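PDB 4IYK: uncharacterized protein, which is of unknown function but probably binds carbohydrate. Local coordinates for residues S20-D23 with E28-G31. Numbering follows the deposited sequence.
Sequences SILD and ELVG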
ATOM      1  N   SER A  20      13.062  -4.658   1.133  1.00 30.17           N
ATOM      2  CA  SER A  20      11.680  -4.701   0.693  1.00 28.35           C
ATOM      3  C   SER A  20      10.741  -5.167   1.757  1.00 32.45           C
ATOM      4  O   SER A  20      11.136  -5.938   2.637  1.00 33.78           O
ATOM      5  CB  SER A  20      11.561  -5.660  -0.499  1.00 29.53           C
ATOM      6  OG  SER A  20      12.300  -5.215  -1.625  1.00 35.64           O
ATOM      7  N   ILE A  21       9.470  -4.715   1.662  1.00 28.47           N
ATOM      8  CA  ILE A  21       8.365  -5.212   2.490  1.00 27.77           C
ATOM      9  C   ILE A  21       7.755  -6.318   1.646  1.00 32.93           C
ATOM     10  O   ILE A  21       7.254  -6.049   0.540  1.00 31.90           O
ATOM     11  CB  ILE A  21       7.325  -4.133   2.929  1.00 28.17           C
ATOM     12  CG1 ILE A  21       7.992  -2.883   3.622  1.00 26.83           C
ATOM     13  CG2 ILE A  21       6.229  -4.778   3.840  1.00 28.12           C
ATOM     14  CD1 ILE A  21       8.906  -3.184   4.942  1.00 27.64           C
ATOM     15  N   LEU A  22       7.838  -7.542   2.127  1.00 30.73           N
ATOM     16  CA  LEU A  22       7.358  -8.703   1.371  1.00 30.96           C
ATOM     17  C   LEU A  22       6.277  -9.481   2.114  1.00 37.84           C
ATOM     18  O   LEU A  22       6.327  -9.647   3.337  1.00 36.26           O
ATOM     19  CB  LEU A  22       8.519  -9.666   1.057  1.00 30.49           C
ATOM     20  CG  LEU A  22       9.699  -9.137   0.255  1.00 33.22           C
ATOM     21  CD1 LEU A  22      10.819 -10.194   0.164  1.00 33.55           C
ATOM     22  CD2 LEU A  22       9.264  -8.631  -1.141  1.00 28.97           C
ATOM     23  N   ASP A  23       5.324 -10.007   1.338  1.00 36.11           N
ATOM     24  CA  ASP A  23       4.267 -10.862   1.852  1.00 36.21           C
ATOM     25  C   ASP A  23       4.907 -12.204   2.249  1.00 40.67           C
ATOM     26  O   ASP A  23       5.525 -12.860   1.409  1.00 40.59           O
ATOM     27  CB  ASP A  23       3.220 -11.035   0.745  1.00 37.33           C
ATOM     28  CG  ASP A  23       1.963 -11.759   1.170  1.00 43.42           C
ATOM     29  OD1 ASP A  23       2.078 -12.856   1.752  1.00 43.05           O
ATOM     30  OD2 ASP A  23       0.868 -11.277   0.834  1.00 43.82           O
ATOM     31  N   GLU A  28       5.559 -11.611  -2.641  1.00 34.90           N
ATOM     32  CA  GLU A  28       5.341 -10.426  -3.467  0.50 33.53           C
ATOM     33  C   GLU A  28       5.552  -9.159  -2.657  1.00 35.02           C
ATOM     34  O   GLU A  28       5.358  -9.183  -1.440  1.00 31.97           O
ATOM     35  CB  GLU A  28       3.911 -10.431  -4.052  0.50 35.01           C
ATOM     36  CG  GLU A  28       3.742 -11.338  -5.266  0.50 44.92           C
ATOM     37  CD  GLU A  28       2.333 -11.514  -5.806  0.50 64.42           C
ATOM     38  OE1 GLU A  28       1.471 -10.642  -5.549  0.50 58.01           O
ATOM     39  OE2 GLU A  28       2.093 -12.524  -6.506  0.50 64.93           O
ATOM     40  N   LEU A  29       5.936  -8.045  -3.329  1.00 29.57           N
ATOM     41  CA  LEU A  29       6.085  -6.748  -2.660  1.00 27.77           C
ATOM     42  C   LEU A  29       4.747  -6.333  -2.051  1.00 31.56           C
ATOM     43  O   LEU A  29       3.701  -6.556  -2.678  1.00 31.27           O
ATOM     44  CB  LEU A  29       6.538  -5.670  -3.671  1.00 26.15           C
ATOM     45  CG  LEU A  29       8.021  -5.612  -4.003  1.00 28.88           C
ATOM     46  CD1 LEU A  29       8.264  -4.828  -5.314  1.00 26.60           C
ATOM     47  CD2 LEU A  29       8.810  -5.001  -2.844  1.00 32.70           C
ATOM     48  N   VAL A  30       4.766  -5.749  -0.847  1.00 27.56           N
ATOM     49  CA  VAL A  30       3.554  -5.215  -0.202  1.00 28.17           C
ATOM     50  C   VAL A  30       3.638  -3.685  -0.310  1.00 31.76           C
ATOM     51  O   VAL A  30       4.518  -3.062   0.304  1.00 32.08           O
ATOM     52  CB  VAL A  30       3.363  -5.734   1.257  1.00 32.64           C
ATOM     53  CG1 VAL A  30       2.140  -5.085   1.943  1.00 31.88           C
ATOM     54  CG2 VAL A  30       3.247  -7.257   1.272  1.00 32.40           C
ATOM     55  N   GLY A  31       2.777  -3.114  -1.149  1.00 26.87           N
ATOM     56  CA  GLY A  31       2.754  -1.679  -1.392  1.00 26.21           C
ATOM     57  C   GLY A  31       1.898  -0.905  -0.411  1.00 29.33           C
ATOM     58  O   GLY A  31       0.951  -1.445   0.164  1.00 29.58           O
TER
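The peptide group joining Leu22 to Asp23 has Val30 CG2 over one face, 3.4 Å from Asp23 N. The N-H of Asp23, at the edge of this group, points at Glu28 O in a nearly straight bond of 2.9 Å, with an angle of 173° at the hydrogen. This is a hairpin-like reversal of the chain, in a domain of the transthyretin clan. Leu22 and Leu29 form a single antiparallel bridge, a non-hydrogen-bonded pair. On its other flank, Val30 N donates to Ile21 O, tilted 35° from the carbonyl plane. Both acceptor oxygens also take a CA-H contact, Ile21 O from Leu29 and Glu28 O from Leu22.

The apolar side chains divide between two faces. Val30 lies on the buried one, where its CB meets Ile21 CG2 at 4.0 Å. Its CG1 is anti to the backbone N (chi1 176°), which leaves CG2 beside that N and turned to Asp23. Phe101 and Val103 of strand 95-103 also pack on Ile21. Leu29 begins by pointing away from strand 15-23, but its end folds back.

The carboxylate of Asp23 holds the turn and a link beyond it. OD1 accepts the N-H groups of Gln25, as in an Asx turn, and Thr26. OD2 forms a salt bridge with Arg108, in the C-terminal family region, and so ties the turn to that part of the chain. On the more open face, Leu29 CD2 sits 3.7 Å from Ser20 CB and 4.0 Å from Leu22 CD2.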